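Local coordinates for N-terminal acetyltransferase-like protein (PDB 5NNP) that probably serves as the TPR-repeat auxiliary subunit of an N-terminal acetyltransferase A complex, which transfers acetyl groups to the N termini of proteins, at residues H411-K414 against A415-F418; A374-Y377 against L378-Y382; S324-A327 against N328-L332; Y382-Y385 against M386-D389. One frame throughout, in Å; residues are numbered along the deposited sequence.

How the contacts relate
All four contacts are local, joining residues a few positions apart, and they follow one another along the chain without nesting or crossing. Contact 3 comes first, a short helical turn running into a 3-10 stretch at 324-332. Contact 2 forms the last turns of helix 369-381, and at Tyr382, which both share, it hands over to contact 4, which closes the tight loop leading to helix 390-403. Contact 1 lies on the next helix, 408-421. In space they form a cluster, with centres about 10 to 17 Å apart: helix 369-381 is joined directly to helices 325-329 and 408-421, and the loop 382-389 touches both as well.

Contact 1 (H411-K414 against A415-F418). With PO4 (phosphate ion), chain U.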
loop_
_atom_site.group_PDB
_atom_site.type_symbol
_atom_site.label_atom_id
_atom_site.label_comp_id
_atom_site.label_asym_id
_atom_site.label_seq_id
_atom_site.Cartn_x
_atom_site.Cartn_y
_atom_site.Cartn_z
ATOM N N HIS A 411 -17.954 22.234 14.210
ATOM C CA HIS A 411 -17.551 21.783 15.542
ATOM C C HIS A 411 -16.237 20.994 15.507
ATOM O O HIS A 411 -15.460 21.033 16.463
ATOM C CB HIS A 411 -18.657 20.944 16.189
ATOM C CG HIS A 411 -19.893 21.723 16.506
ATOM N ND1 HIS A 411 -20.046 22.434 17.677
ATOM C CD2 HIS A 411 -21.030 21.922 15.795
ATOM C CE1 HIS A 411 -21.225 23.031 17.679
ATOM N NE2 HIS A 411 -21.841 22.734 16.550
ATOM N N MET A 412 -15.993 20.292 14.405
ATOM C CA MET A 412 -14.783 19.497 14.241
ATOM C C MET A 412 -13.556 20.390 14.287
ATOM O O MET A 412 -12.584 20.099 14.982
ATOM C CB MET A 412 -14.819 18.730 12.926
ATOM C CG MET A 412 -13.575 17.949 12.676
ATOM S SD MET A 412 -13.632 16.911 11.193
ATOM C CE MET A 412 -14.174 18.069 9.940
ATOM N N THR A 413 -13.616 21.490 13.543
ATOM C CA THR A 413 -12.538 22.467 13.519
ATOM C C THR A 413 -12.348 23.103 14.896
ATOM O O THR A 413 -11.217 23.349 15.331
ATOM C CB THR A 413 -12.805 23.562 12.471
ATOM O OG1 THR A 413 -12.533 23.042 11.167
ATOM C CG2 THR A 413 -11.905 24.766 12.704
ATOM N N LYS A 414 -13.460 23.367 15.576
ATOM C CA LYS A 414 -13.413 23.958 16.901
ATOM C C LYS A 414 -12.597 23.111 17.866
ATOM O O LYS A 414 -11.701 23.614 18.554
ATOM C CB LYS A 414 -14.819 24.138 17.446
ATOM C CG LYS A 414 -14.852 24.903 18.742
ATOM C CD LYS A 414 -16.249 25.267 19.100
ATOM C CE LYS A 414 -16.511 24.943 20.536
ATOM N NZ LYS A 414 -17.720 25.672 20.978
ATOM N N ALA A 415 -12.932 21.824 17.917
ATOM C CA ALA A 415 -12.173 20.849 18.695
ATOM C C ALA A 415 -10.677 20.886 18.374
ATOM O O ALA A 415 -9.843 20.721 19.264
ATOM C CB ALA A 415 -12.731 19.426 18.455
ATOM N N ARG A 416 -10.344 21.083 17.106
ATOM C CA ARG A 416 -8.950 21.043 16.671
ATOM C C ARG A 416 -8.193 22.257 17.194
ATOM O O ARG A 416 -6.992 22.191 17.461
ATOM C CB ARG A 416 -8.864 20.972 15.143
ATOM C CG ARG A 416 -7.452 20.848 14.602
ATOM C CD ARG A 416 -7.444 20.700 13.085
ATOM N NE ARG A 416 -7.909 19.384 12.648
ATOM C CZ ARG A 416 -9.131 19.125 12.188
ATOM N NH1 ARG A 416 -10.034 20.096 12.092
ATOM N NH2 ARG A 416 -9.451 17.889 11.813
ATOM N N ILE A 417 -8.909 23.364 17.360
ATOM C CA ILE A 417 -8.329 24.577 17.917
ATOM C C ILE A 417 -8.004 24.349 19.391
ATOM O O ILE A 417 -6.911 24.705 19.881
ATOM C CB ILE A 417 -9.284 25.774 17.734
ATOM C CG1 ILE A 417 -9.565 25.971 16.241
ATOM C CG2 ILE A 417 -8.708 27.043 18.331
ATOM C CD1 ILE A 417 -10.481 27.125 15.919
ATOM N N PHE A 418 -8.947 23.726 20.093
ATOM C CA PHE A 418 -8.718 23.342 21.483
ATOM C C PHE A 418 -7.492 22.460 21.582
ATOM O O PHE A 418 -6.605 22.719 22.393
ATOM C CB PHE A 418 -9.927 22.618 22.060
ATOM C CG PHE A 418 -11.099 23.512 22.295
ATOM C CD1 PHE A 418 -10.907 24.857 22.567
ATOM C CD2 PHE A 418 -12.391 23.014 22.241
ATOM C CE1 PHE A 418 -11.982 25.691 22.791
ATOM C CE2 PHE A 418 -13.470 23.840 22.456
ATOM C CZ PHE A 418 -13.268 25.183 22.734
HETATM P P PO4 U . -6.420 15.976 13.341
HETATM O O1 PO4 U . -7.093 16.615 14.530
HETATM O O2 PO4 U . -4.972 16.414 13.323
HETATM O O3 PO4 U . -6.478 14.466 13.445
HETATM O O4 PO4 U . -7.132 16.414 12.083
#
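Lys414 and Phe418, one helical turn apart, run side by side and point the same way, the aliphatic part of the lysine lying along the aromatic ring. Lys414 CE comes 3.8 Å from Phe418 CE2; the lysine CG stands anti to the backbone N (chi1 -173°), and a bend at chi3 follows before CE. Carbonyl oxygen Lys414 O lies over one face of the same ring, displaced toward its rim, and Phe418 also takes part in a cation-pi contact with Lys426. A looser apolar touch joins Thr413 CG2 to Ile417 CD1 at 4.2 Å.

The backbone bonds beneath are those of an alpha-helix. Ala415 N to His411 O is 3.0 Å and nearly straight at 174°, and Phe418 N to Lys414 O is 3.2 Å.

Among the charged groups, Lys414 NZ forms a salt bridge with Glu398, and Arg416, lying alongside Met412, hydrogen-bonds a phosphate ion. Arg416 NE and NH2 both donate to a single phosphate oxygen, at 3.1 Å from NE to O4 and 2.8 Å from NH2 to O4, with O4 near the guanidinium plane. A bend at chi3 turns the guanidinium to present this edge, and Lys450 binds the same ion, which probably came from the crystallisation liquor. With helices 390-403 and 424-436 packed against it, the segment is a helix of the antiparallel alpha-alpha stacking found in TPR-like solenoids.

Contact 2 (A374-Y377 against L378-Y382); sequences ALYY and LAQHY
Tyr376 and Gln380 form the dense side of this helical segment, the amide of the glutamine slanting across the tyrosine ring. Gln380 CD is 3.6 Å from Tyr376 CZ, and the ring and amide planes are 30° apart, so the two flat groups overlap without lying parallel. Gln380 CG sits over the same ring, shifted toward its rim. The ring swings out to meet the amide because Tyr376 CG stands anti to the backbone N (chi1 -176°), whereas Gln380 CG lies beside its own N and carries the chain back along the helix. Tyr376 OH is hydrogen-bonded to Thr413, a link to helix 408-421.

The backbone is equally compact: Ala379 N donates to Leu375 O at 2.9 Å, and His381 N to Tyr377 O at 2.8 Å.

The other flank is looser within the segment, though helices 336-352 and 325-329 bury it. The Tyr377 and His381 rings meet obliquely and no closer than 4.3 Å, between Tyr377 CE1 and His381 ND1; what joins them is Tyr333, whose hydroxyl is hydrogen-bonded to both side chains. Solvent reaches part of Gln380 and, at the helix end, of Tyr382, which does not touch residues 374-377; instead, His381 CD2 lies 3.5 Å above its ring plane. Leu375, Leu378 and Ala379 touch helix 390-403, making helix 369-381 the first of a helix-turn-helix pair, as in the TPR predicted for 374-407.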
loop_
_atom_site.group_PDB
_atom_site.type_symbol
_atom_site.label_atom_id
_atom_site.label_comp_id
_atom_site.label_asym_id
_atom_site.label_seq_id
_atom_site.Cartn_x
_atom_site.Cartn_y
_atom_site.Cartn_z
ATOM N N ALA A 374 -17.213 31.159 4.206
ATOM C CA ALA A 374 -16.120 32.113 4.382
ATOM C C ALA A 374 -15.672 32.178 5.836
ATOM O O ALA A 374 -14.483 32.247 6.114
ATOM C CB ALA A 374 -16.531 33.500 3.899
ATOM N N LEU A 375 -16.616 32.170 6.769
ATOM C CA LEU A 375 -16.245 32.227 8.179
ATOM C C LEU A 375 -15.472 30.959 8.533
ATOM O O LEU A 375 -14.485 30.997 9.267
ATOM C CB LEU A 375 -17.481 32.394 9.080
ATOM C CG LEU A 375 -18.225 33.740 9.047
ATOM C CD1 LEU A 375 -19.516 33.646 9.845
ATOM C CD2 LEU A 375 -17.367 34.891 9.584
ATOM N N TYR A 376 -15.920 29.835 7.988
ATOM C CA TYR A 376 -15.251 28.556 8.204
ATOM C C TYR A 376 -13.859 28.520 7.587
ATOM O O TYR A 376 -12.951 27.883 8.133
ATOM C CB TYR A 376 -16.085 27.414 7.632
ATOM C CG TYR A 376 -15.505 26.052 7.913
ATOM C CD1 TYR A 376 -15.331 25.608 9.214
ATOM C CD2 TYR A 376 -15.147 25.201 6.881
ATOM C CE1 TYR A 376 -14.809 24.358 9.477
ATOM C CE2 TYR A 376 -14.619 23.951 7.136
ATOM C CZ TYR A 376 -14.453 23.536 8.436
ATOM O OH TYR A 376 -13.933 22.293 8.695
ATOM N N TYR A 377 -13.694 29.182 6.439
ATOM C CA TYR A 377 -12.381 29.255 5.801
ATOM C C TYR A 377 -11.437 30.033 6.703
ATOM O O TYR A 377 -10.272 29.658 6.896
ATOM C CB TYR A 377 -12.442 29.919 4.423
ATOM C CG TYR A 377 -11.091 29.969 3.725
ATOM C CD1 TYR A 377 -10.149 30.955 4.036
ATOM C CD2 TYR A 377 -10.755 29.033 2.758
ATOM C CE1 TYR A 377 -8.919 30.997 3.397
ATOM C CE2 TYR A 377 -9.537 29.067 2.120
ATOM C CZ TYR A 377 -8.621 30.046 2.441
ATOM O OH TYR A 377 -7.404 30.066 1.789
ATOM N N LEU A 378 -11.944 31.130 7.246
ATOM C CA LEU A 378 -11.125 31.969 8.092
ATOM C C LEU A 378 -10.777 31.236 9.387
ATOM O O LEU A 378 -9.684 31.411 9.928
ATOM C CB LEU A 378 -11.833 33.286 8.376
ATOM C CG LEU A 378 -11.795 34.258 7.200
ATOM C CD1 LEU A 378 -12.876 35.316 7.329
ATOM C CD2 LEU A 378 -10.413 34.889 7.097
ATOM N N ALA A 379 -11.695 30.400 9.867
ATOM C CA ALA A 379 -11.466 29.659 11.102
ATOM C C ALA A 379 -10.280 28.741 10.910
ATOM O O ALA A 379 -9.399 28.637 11.765
ATOM C CB ALA A 379 -12.684 28.866 11.489
ATOM N N GLN A 380 -10.257 28.094 9.757
ATOM C CA GLN A 380 -9.215 27.141 9.449
ATOM C C GLN A 380 -7.900 27.826 9.122
ATOM O O GLN A 380 -6.839 27.334 9.495
ATOM C CB GLN A 380 -9.663 26.243 8.301
ATOM C CG GLN A 380 -10.643 25.213 8.780
ATOM C CD GLN A 380 -11.040 24.269 7.704
ATOM O OE1 GLN A 380 -11.648 24.659 6.702
ATOM N NE2 GLN A 380 -10.696 23.010 7.888
ATOM N N HIS A 381 -7.980 28.959 8.434
ATOM C CA HIS A 381 -6.797 29.759 8.127
ATOM C C HIS A 381 -5.983 30.014 9.387
ATOM O O HIS A 381 -4.792 29.729 9.445
ATOM C CB HIS A 381 -7.203 31.092 7.486
ATOM C CG HIS A 381 -6.048 31.976 7.117
ATOM N ND1 HIS A 381 -5.503 32.002 5.848
ATOM C CD2 HIS A 381 -5.352 32.884 7.843
ATOM C CE1 HIS A 381 -4.516 32.877 5.813
ATOM N NE2 HIS A 381 -4.402 33.424 7.011
ATOM N N TYR A 382 -6.649 30.540 10.403
ATOM C CA TYR A 382 -5.977 30.945 11.616
ATOM C C TYR A 382 -5.753 29.791 12.581
ATOM O O TYR A 382 -5.163 29.963 13.644
ATOM C CB TYR A 382 -6.770 32.061 12.268
ATOM C CG TYR A 382 -6.673 33.321 11.463
ATOM C CD1 TYR A 382 -5.494 34.068 11.452
ATOM C CD2 TYR A 382 -7.735 33.757 10.697
ATOM C CE1 TYR A 382 -5.386 35.226 10.709
ATOM C CE2 TYR A 382 -7.639 34.910 9.952
ATOM C CZ TYR A 382 -6.461 35.641 9.958
ATOM O OH TYR A 382 -6.368 36.790 9.212
#

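Contact 3 (S324-A327 against N328-L332); sequences STFA and NLKHL
Phe326 and Lys330 cross at about a right angle, the lysine's first methylene meeting the far end of the ring: Lys330 CB is 3.7 Å from Phe326 CE2, and the approach is oblique to the ring. The torsions set up this crossing. Phe326 CG stands anti to its own nitrogen (chi1 -177°), which swings the ring toward the following turn, while Lys330 CG falls between the backbone N and the carbonyl carbon (chi1 63°). From there the lysine runs extended and its amine leads away from residues 324-327.

Thr325 and Leu329 behave differently, lying side by side and pointing the same way. The methyl branch of the threonine does the touching, with Thr325 CG2 3.9 Å from Leu329 CD1; the hydroxyl branch is turned back to the carbonyl of Val322.

Backbone bonding shifts as the chain proceeds. Asn328 N donates to Ser324 O at 3.2 Å in the alpha-helical manner, but Leu329 N reaches Phe326 O, three residues back, at 2.9 Å and from well above the carbonyl plane, heralding the 3-10 stretch 330-332.

Ser324 OG is hydrogen-bonded to the backbone of another protein chain, and the nearest atoms of its side chain and the bound carboxymethyl coenzyme A are about 7 Å apart. Around this short turn, Thr325 and Leu329 pack on helix 303-320, whereas Phe326 faces helix 369-381, its ring edge-to-face with Tyr377.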
loop_
_atom_site.group_PDB
_atom_site.type_symbol
_atom_site.label_atom_id
_atom_site.label_comp_id
_atom_site.label_asym_id
_atom_site.label_seq_id
_atom_site.Cartn_x
_atom_site.Cartn_y
_atom_site.Cartn_z
ATOM N N SER A 324 -14.706 22.288 2.044
ATOM C CA SER A 324 -13.349 21.800 1.788
ATOM C C SER A 324 -12.476 22.794 1.015
ATOM O O SER A 324 -11.425 22.434 0.478
ATOM C CB SER A 324 -13.406 20.494 1.010
ATOM O OG SER A 324 -14.311 19.596 1.608
ATOM N N THR A 325 -12.921 24.041 0.934
ATOM C CA THR A 325 -12.206 25.030 0.147
ATOM C C THR A 325 -10.785 25.250 0.686
ATOM O O THR A 325 -9.805 25.214 -0.060
ATOM C CB THR A 325 -12.978 26.358 0.122
ATOM O OG1 THR A 325 -14.250 26.149 -0.516
ATOM C CG2 THR A 325 -12.193 27.433 -0.613
ATOM N N PHE A 326 -10.663 25.475 1.989
ATOM C CA PHE A 326 -9.338 25.663 2.562
ATOM C C PHE A 326 -8.394 24.483 2.255
ATOM O O PHE A 326 -7.254 24.690 1.840
ATOM C CB PHE A 326 -9.418 25.872 4.068
ATOM C CG PHE A 326 -8.091 26.147 4.694
ATOM C CD1 PHE A 326 -7.572 27.437 4.712
ATOM C CD2 PHE A 326 -7.336 25.121 5.237
ATOM C CE1 PHE A 326 -6.337 27.700 5.275
ATOM C CE2 PHE A 326 -6.095 25.382 5.803
ATOM C CZ PHE A 326 -5.600 26.675 5.822
ATOM N N ALA A 327 -8.874 23.257 2.449
ATOM C CA ALA A 327 -8.040 22.069 2.257
ATOM C C ALA A 327 -7.521 21.958 0.823
ATOM O O ALA A 327 -6.460 21.415 0.579
ATOM C CB ALA A 327 -8.810 20.825 2.629
ATOM N N ASN A 328 -8.291 22.499 -0.111
ATOM C CA ASN A 328 -7.958 22.476 -1.521
ATOM C C ASN A 328 -6.952 23.574 -1.881
ATOM O O ASN A 328 -6.367 23.560 -2.962
ATOM C CB ASN A 328 -9.235 22.630 -2.354
ATOM C CG ASN A 328 -9.095 22.071 -3.760
ATOM O OD1 ASN A 328 -8.522 20.996 -3.965
ATOM N ND2 ASN A 328 -9.620 22.804 -4.741
ATOM N N LEU A 329 -6.728 24.514 -0.966
ATOM C CA LEU A 329 -5.856 25.647 -1.273
ATOM C C LEU A 329 -4.635 25.820 -0.353
ATOM O O LEU A 329 -3.714 26.573 -0.687
ATOM C CB LEU A 329 -6.681 26.942 -1.273
ATOM C CG LEU A 329 -7.777 27.091 -2.339
ATOM C CD1 LEU A 329 -8.634 28.295 -2.064
ATOM C CD2 LEU A 329 -7.199 27.176 -3.751
ATOM N N LYS A 330 -4.603 25.116 0.778
ATOM C CA LYS A 330 -3.562 25.347 1.793
ATOM C C LYS A 330 -2.140 25.077 1.313
ATOM O O LYS A 330 -1.180 25.562 1.915
ATOM C CB LYS A 330 -3.830 24.500 3.035
ATOM C CG LYS A 330 -3.794 23.002 2.806
ATOM C CD LYS A 330 -4.076 22.280 4.099
ATOM C CE LYS A 330 -3.460 20.905 4.113
ATOM N NZ LYS A 330 -3.694 20.237 5.421
ATOM N N HIS A 331 -2.006 24.304 0.240
ATOM C CA HIS A 331 -0.706 24.050 -0.378
ATOM C C HIS A 331 -0.031 25.335 -0.867
ATOM O O HIS A 331 1.186 25.363 -1.056
ATOM C CB HIS A 331 -0.854 23.083 -1.556
ATOM C CG HIS A 331 -1.646 23.644 -2.702
ATOM N ND1 HIS A 331 -3.025 23.694 -2.707
ATOM C CD2 HIS A 331 -1.248 24.179 -3.880
ATOM C CE1 HIS A 331 -3.443 24.234 -3.840
ATOM N NE2 HIS A 331 -2.384 24.541 -4.568
ATOM N N LEU A 332 -0.824 26.382 -1.095
ATOM C CA LEU A 332 -0.299 27.673 -1.562
ATOM C C LEU A 332 0.309 28.511 -0.438
ATOM O O LEU A 332 1.018 29.478 -0.693
ATOM C CB LEU A 332 -1.401 28.491 -2.236
ATOM C CG LEU A 332 -2.012 27.971 -3.532
ATOM C CD1 LEU A 332 -3.237 28.786 -3.867
ATOM C CD2 LEU A 332 -1.005 28.036 -4.663
#

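Contact 4 (Y382-Y385 against M386-D389)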
loop_
_atom_site.group_PDB
_atom_site.type_symbol
_atom_site.label_atom_id
_atom_site.label_comp_id
_atom_site.label_asym_id
_atom_site.label_seq_id
_atom_site.Cartn_x
_atom_site.Cartn_y
_atom_site.Cartn_z
ATOM N N TYR A 382 -6.649 30.540 10.403
ATOM C CA TYR A 382 -5.977 30.945 11.616
ATOM C C TYR A 382 -5.753 29.791 12.581
ATOM O O TYR A 382 -5.163 29.963 13.644
ATOM C CB TYR A 382 -6.770 32.061 12.268
ATOM C CG TYR A 382 -6.673 33.321 11.463
ATOM C CD1 TYR A 382 -5.494 34.068 11.452
ATOM C CD2 TYR A 382 -7.735 33.757 10.697
ATOM C CE1 TYR A 382 -5.386 35.226 10.709
ATOM C CE2 TYR A 382 -7.639 34.910 9.952
ATOM C CZ TYR A 382 -6.461 35.641 9.958
ATOM O OH TYR A 382 -6.368 36.790 9.212
ATOM N N ASN A 383 -6.206 28.603 12.194
ATOM C CA ASN A 383 -5.887 27.401 12.946
ATOM C C ASN A 383 -4.653 26.715 12.349
ATOM O O ASN A 383 -3.936 25.976 13.026
ATOM C CB ASN A 383 -7.077 26.456 12.949
ATOM C CG ASN A 383 -6.961 25.387 14.005
ATOM O OD1 ASN A 383 -6.318 25.586 15.045
ATOM N ND2 ASN A 383 -7.575 24.237 13.746
ATOM N N TYR A 384 -4.407 26.986 11.074
ATOM C CA TYR A 384 -3.304 26.382 10.342
ATOM C C TYR A 384 -1.954 26.884 10.879
ATOM O O TYR A 384 -1.791 28.066 11.198
ATOM C CB TYR A 384 -3.449 26.684 8.847
ATOM C CG TYR A 384 -2.594 25.826 7.953
ATOM C CD1 TYR A 384 -2.753 24.449 7.924
ATOM C CD2 TYR A 384 -1.643 26.390 7.122
ATOM C CE1 TYR A 384 -1.976 23.655 7.102
ATOM C CE2 TYR A 384 -0.866 25.605 6.296
ATOM C CZ TYR A 384 -1.038 24.239 6.292
ATOM O OH TYR A 384 -0.268 23.453 5.473
ATOM N N TYR A 385 -0.985 25.983 10.977
ATOM C CA TYR A 385 0.247 26.288 11.686
ATOM C C TYR A 385 1.081 27.342 10.957
ATOM O O TYR A 385 1.943 27.999 11.546
ATOM C CB TYR A 385 1.059 25.007 11.891
ATOM C CG TYR A 385 1.735 24.491 10.644
ATOM C CD1 TYR A 385 1.077 23.626 9.778
ATOM C CD2 TYR A 385 3.046 24.862 10.337
ATOM C CE1 TYR A 385 1.703 23.151 8.636
ATOM C CE2 TYR A 385 3.683 24.396 9.199
ATOM C CZ TYR A 385 3.008 23.542 8.352
ATOM O OH TYR A 385 3.638 23.078 7.219
ATOM N N MET A 386 0.808 27.509 9.673
ATOM C CA MET A 386 1.561 28.449 8.860
ATOM C C MET A 386 1.056 29.868 9.046
ATOM O O MET A 386 1.763 30.832 8.762
ATOM C CB MET A 386 1.491 28.049 7.387
ATOM C CG MET A 386 2.014 26.646 7.114
ATOM S SD MET A 386 3.094 26.593 5.678
ATOM C CE MET A 386 4.216 27.936 6.077
ATOM N N SER A 387 -0.172 29.991 9.530
ATOM C CA SER A 387 -0.770 31.299 9.772
ATOM C C SER A 387 -1.529 31.326 11.095
ATOM O O SER A 387 -2.518 32.040 11.238
ATOM C CB SER A 387 -1.704 31.668 8.620
ATOM O OG SER A 387 -2.438 30.537 8.183
ATOM N N ARG A 388 -1.042 30.559 12.066
ATOM C CA ARG A 388 -1.790 30.307 13.291
ATOM C C ARG A 388 -2.047 31.548 14.130
ATOM O O ARG A 388 -1.140 32.344 14.410
ATOM C CB ARG A 388 -1.072 29.266 14.147
ATOM C CG ARG A 388 -1.846 28.848 15.386
ATOM C CD ARG A 388 -1.364 27.499 15.884
ATOM N NE ARG A 388 -1.760 26.426 14.977
ATOM C CZ ARG A 388 -1.258 25.197 15.017
ATOM N NH1 ARG A 388 -0.335 24.896 15.919
ATOM N NH2 ARG A 388 -1.675 24.272 14.157
ATOM N N ASP A 389 -3.309 31.692 14.515
ATOM C CA ASP A 389 -3.735 32.644 15.527
ATOM C C ASP A 389 -4.964 32.036 16.186
ATOM O O ASP A 389 -6.090 32.282 15.767
ATOM C CB ASP A 389 -4.036 34.011 14.912
ATOM C CG ASP A 389 -4.423 35.054 15.952
ATOM O OD1 ASP A 389 -4.959 34.680 17.018
ATOM O OD2 ASP A 389 -4.197 36.257 15.695
#
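Met386, the residue most covered here, runs alongside the Tyr385 side chain and lays its CG over the face of the ring. Met386 CG stands 3.6 Å from the ring centroid of Tyr385, only 17° off the normal, a CH-pi contact. Tyr385 CG, between the backbone N and the carbonyl carbon (chi1 74°), directs the ring to this place against the methionine. The sulfur adds a Met-aromatic contact, Met386 SD lying obliquely 4.7 Å from that centroid, and a more distant one at 5.3 Å from the Tyr384 ring centroid. Tyr385 CB lies over one face of the Arg388 guanidinium. That group grips a single atom side-on: Arg388 NE and NH2 each donate to Asn383 O at 3.0 Å.

Tyr382 closes the loop at its base. Asp389 N binds Tyr382 O at 2.7 Å, almost straight, and Tyr382 CD1 meets Asp389 CB at 3.8 Å. Between these ends, a type I beta turn runs from Tyr384 to Ser387.

The loop joins helix 369-381 to helix 390-403, for which Asp389 is the N-cap residue, its OD1 hydrogen-bonded to Arg392 N. Asn383 packs on Arg416 and Ile417 of helix 408-421 and bonds through OD1 to His420 ND1 there, while Tyr384 meets Phe326 of helix 325-329 edge-to-face.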